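Acyl-CoA dehydrogenase (Slackia heliotrinireducens, PDB 4RM7) belongs to the acyl-CoA dehydrogenase family, with a beta domain between two helical domains in the sequence of each subunit of a tetramer. Local coordinates at residues I32-L41 and G206-T214. Numbering follows the deposited sequence.
Sequences ISKWRKDQGL and GQSMLPFAT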
loop_
_atom_site.group_PDB
_atom_site.type_symbol
_atom_site.label_atom_id
_atom_site.label_comp_id
_atom_site.label_asym_id
_atom_site.label_seq_id
_atom_site.Cartn_x
_atom_site.Cartn_y
_atom_site.Cartn_z
ATOM N N ILE A 32 30.583 0.292 17.140
ATOM C CA ILE A 32 29.429 -0.549 16.809
ATOM C C ILE A 32 29.765 -1.525 15.704
ATOM O O ILE A 32 29.409 -2.697 15.773
ATOM C CB ILE A 32 28.198 0.285 16.410
ATOM C CG1 ILE A 32 27.411 0.642 17.658
ATOM C CG2 ILE A 32 27.260 -0.505 15.506
ATOM C CD1 ILE A 32 26.916 2.012 17.590
ATOM N N SER A 33 30.493 -1.050 14.705
ATOM C CA SER A 33 30.920 -1.923 13.622
ATOM C C SER A 33 31.693 -3.129 14.141
ATOM O O SER A 33 31.472 -4.257 13.702
ATOM C CB SER A 33 31.767 -1.157 12.625
ATOM O OG SER A 33 32.015 -1.967 11.503
ATOM N N LYS A 34 32.584 -2.896 15.091
ATOM C CA LYS A 34 33.369 -3.986 15.643
ATOM C C LYS A 34 32.494 -4.899 16.475
ATOM O O LYS A 34 32.661 -6.111 16.444
ATOM C CB LYS A 34 34.535 -3.453 16.489
ATOM C CG LYS A 34 35.197 -4.506 17.393
ATOM C CD LYS A 34 36.375 -3.926 18.168
ATOM C CE LYS A 34 36.904 -4.920 19.184
ATOM N NZ LYS A 34 37.460 -6.150 18.522
ATOM N N TRP A 35 31.561 -4.320 17.225
ATOM C CA TRP A 35 30.766 -5.115 18.158
ATOM C C TRP A 35 29.757 -5.969 17.397
ATOM O O TRP A 35 29.428 -7.072 17.830
ATOM C CB TRP A 35 30.077 -4.209 19.188
ATOM C CG TRP A 35 31.074 -3.493 20.043
ATOM C CD1 TRP A 35 32.361 -3.875 20.276
ATOM C CD2 TRP A 35 30.887 -2.258 20.754
ATOM N NE1 TRP A 35 32.982 -2.967 21.094
ATOM C CE2 TRP A 35 32.105 -1.963 21.400
ATOM C CE3 TRP A 35 29.813 -1.376 20.907
ATOM C CZ2 TRP A 35 32.280 -0.825 22.184
ATOM C CZ3 TRP A 35 29.985 -0.248 21.696
ATOM C CH2 TRP A 35 31.210 0.016 22.323
ATOM N N ARG A 36 29.285 -5.456 16.262
ATOM C CA ARG A 36 28.467 -6.239 15.337
ATOM C C ARG A 36 29.253 -7.469 14.896
ATOM O O ARG A 36 28.717 -8.571 14.823
ATOM C CB ARG A 36 28.053 -5.407 14.114
ATOM C CG ARG A 36 26.657 -4.816 14.201
ATOM C CD ARG A 36 26.163 -4.319 12.847
ATOM N NE ARG A 36 26.128 -2.856 12.760
ATOM C CZ ARG A 36 25.018 -2.118 12.850
ATOM N NH1 ARG A 36 23.835 -2.703 13.033
ATOM N NH2 ARG A 36 25.086 -0.788 12.758
ATOM N N LYS A 37 30.537 -7.264 14.628
ATOM C CA LYS A 37 31.438 -8.324 14.198
ATOM C C LYS A 37 31.717 -9.327 15.322
ATOM O O LYS A 37 31.860 -10.520 15.069
ATOM C CB LYS A 37 32.740 -7.702 13.685
ATOM C CG LYS A 37 33.871 -8.672 13.376
ATOM C CD LYS A 37 34.961 -8.652 14.452
ATOM C CE LYS A 37 35.654 -7.294 14.560
ATOM N NZ LYS A 37 36.751 -7.313 15.580
ATOM N N ASP A 38 31.790 -8.849 16.562
ATOM C CA ASP A 38 32.066 -9.728 17.700
ATOM C C ASP A 38 30.775 -10.343 18.239
ATOM O O ASP A 38 30.808 -11.212 19.116
ATOM C CB ASP A 38 32.781 -8.972 18.825
ATOM C CG ASP A 38 34.150 -8.449 18.417
ATOM O OD1 ASP A 38 34.494 -7.321 18.834
ATOM O OD2 ASP A 38 34.888 -9.161 17.699
ATOM N N GLN A 39 29.643 -9.878 17.710
ATOM C CA GLN A 39 28.323 -10.319 18.155
ATOM C C GLN A 39 28.202 -10.201 19.665
ATOM O O GLN A 39 27.876 -11.169 20.353
ATOM C CB GLN A 39 28.051 -11.755 17.711
ATOM C CG GLN A 39 28.201 -11.955 16.217
ATOM C CD GLN A 39 28.083 -13.403 15.810
ATOM O OE1 GLN A 39 27.471 -14.206 16.511
ATOM N NE2 GLN A 39 28.674 -13.750 14.670
ATOM N N GLY A 40 28.485 -9.012 20.179
ATOM C CA GLY A 40 28.429 -8.784 21.606
ATOM C C GLY A 40 29.182 -7.546 22.040
ATOM O O GLY A 40 30.090 -7.069 21.346
ATOM N N LEU A 41 28.805 -7.035 23.209
ATOM C CA LEU A 41 29.383 -5.811 23.739
ATOM C C LEU A 41 30.441 -6.116 24.801
ATOM O O LEU A 41 30.346 -7.127 25.513
ATOM C CB LEU A 41 28.283 -4.919 24.316
ATOM C CG LEU A 41 27.130 -4.508 23.406
ATOM C CD1 LEU A 41 26.125 -3.687 24.193
ATOM C CD2 LEU A 41 27.636 -3.716 22.218
ATOM N N GLY A 206 20.140 -10.313 10.153
ATOM C CA GLY A 206 20.228 -9.087 10.923
ATOM C C GLY A 206 20.269 -9.364 12.411
ATOM O O GLY A 206 20.176 -10.521 12.827
ATOM N N GLN A 207 20.410 -8.302 13.204
ATOM C CA GLN A 207 20.477 -8.388 14.667
ATOM C C GLN A 207 21.635 -9.248 15.131
ATOM O O GLN A 207 21.454 -10.130 15.962
ATOM C CB GLN A 207 19.165 -8.927 15.240
ATOM C CG GLN A 207 17.974 -8.071 14.860
ATOM C CD GLN A 207 16.669 -8.671 15.292
ATOM O OE1 GLN A 207 16.643 -9.703 15.975
ATOM N NE2 GLN A 207 15.569 -8.035 14.903
ATOM N N SER A 208 22.814 -8.962 14.588
ATOM C CA SER A 208 24.040 -9.719 14.827
ATOM C C SER A 208 24.419 -9.861 16.304
ATOM O O SER A 208 24.970 -10.880 16.711
ATOM C CB SER A 208 25.190 -9.061 14.067
ATOM O OG SER A 208 24.979 -9.142 12.662
HETATM N N MSE A 209 24.065 -8.881 17.113
HETATM C CA MSE A 209 24.496 -8.845 18.489
HETATM C C MSE A 209 23.575 -9.619 19.368
HETATM O O MSE A 209 23.736 -9.634 20.595
HETATM C CB MSE A 209 24.554 -7.411 18.951
HETATM C CG MSE A 209 25.846 -6.804 18.461
HETATM SE SE MSE A 209 25.896 -5.017 19.220
HETATM C CE MSE A 209 26.188 -3.975 17.597
ATOM N N LEU A 210 22.594 -10.263 18.777
ATOM C CA LEU A 210 21.675 -11.045 19.558
ATOM C C LEU A 210 21.656 -12.434 18.937
ATOM O O LEU A 210 20.663 -12.867 18.363
ATOM C CB LEU A 210 20.301 -10.391 19.496
ATOM C CG LEU A 210 19.274 -10.657 20.589
ATOM C CD1 LEU A 210 19.799 -10.257 21.954
ATOM C CD2 LEU A 210 17.974 -9.936 20.280
ATOM N N PRO A 211 22.774 -13.143 19.032
ATOM C CA PRO A 211 22.874 -14.473 18.428
ATOM C C PRO A 211 21.979 -15.473 19.107
ATOM O O PRO A 211 22.023 -15.584 20.315
ATOM C CB PRO A 211 24.315 -14.863 18.712
ATOM C CG PRO A 211 24.651 -14.129 19.941
ATOM C CD PRO A 211 23.987 -12.802 19.781
ATOM N N PHE A 212 21.202 -16.203 18.320
ATOM C CA PHE A 212 20.248 -17.192 18.789
ATOM C C PHE A 212 20.703 -18.616 18.491
ATOM O O PHE A 212 21.576 -18.815 17.687
ATOM C CB PHE A 212 18.928 -17.000 18.057
ATOM C CG PHE A 212 18.189 -15.764 18.433
ATOM C CD1 PHE A 212 17.300 -15.191 17.548
ATOM C CD2 PHE A 212 18.359 -15.178 19.671
ATOM C CE1 PHE A 212 16.609 -14.039 17.889
ATOM C CE2 PHE A 212 17.666 -14.037 20.025
ATOM C CZ PHE A 212 16.796 -13.464 19.129
ATOM N N ALA A 213 20.081 -19.608 19.118
ATOM C CA ALA A 213 20.363 -21.002 18.802
ATOM C C ALA A 213 19.117 -21.834 18.966
ATOM O O ALA A 213 18.212 -21.463 19.712
ATOM C CB ALA A 213 21.467 -21.555 19.694
ATOM N N THR A 214 19.081 -22.954 18.249
ATOM C CA THR A 214 18.154 -24.035 18.541
ATOM C C THR A 214 18.831 -24.935 19.564
ATOM O O THR A 214 20.000 -25.299 19.403
ATOM C CB THR A 214 17.783 -24.846 17.278
ATOM O OG1 THR A 214 17.179 -23.987 16.303
ATOM C CG2 THR A 214 16.817 -25.961 17.618
#
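M209 reaches from the loop ahead of strand 212-221 into the C-terminal end of helix 29-38, and R36, W35, G40, L41 and I32 receive it. It is modelled as selenomethionine. From CB the chain heads for the helix, and M209 CG, the next atom, lies over the last turn, 3.6 Å from W35 O and 3.8 Å from G40 N. Those two atoms are already hydrogen-bonded to each other, so the methylene packs against satisfied backbone. M209 SE follows, beside the L41 branch CD2 at 3.7 Å, the two side chains crossing nearly at right angles. A bend at chi3 (-127°) then lays M209 CE against the helix: R36 CG is 3.5 Å from it, while I32 CG2 and W35 CB each stand 4.2 Å away.

Beside M209, S208 and Q39 add further contacts. S208 directs its CB at R36 O, and S208 O is met by Q39 CB at 3.4 Å. Extended beyond CG, the Q39 side chain carries OE1 across to P211 CB. R36 also packs on S354 and D358 of helix 351-362, and D358 OD1 accepts a hydrogen bond from Q207 N.

Helix 29-38 ends here in a Schellman motif with Q39, at positive phi, as C-prime residue; a type I turn from Q207 to L210 presents M209 to it, joining the N-terminal helical domain to the middle beta domain of the acyl-CoA dehydrogenase fold.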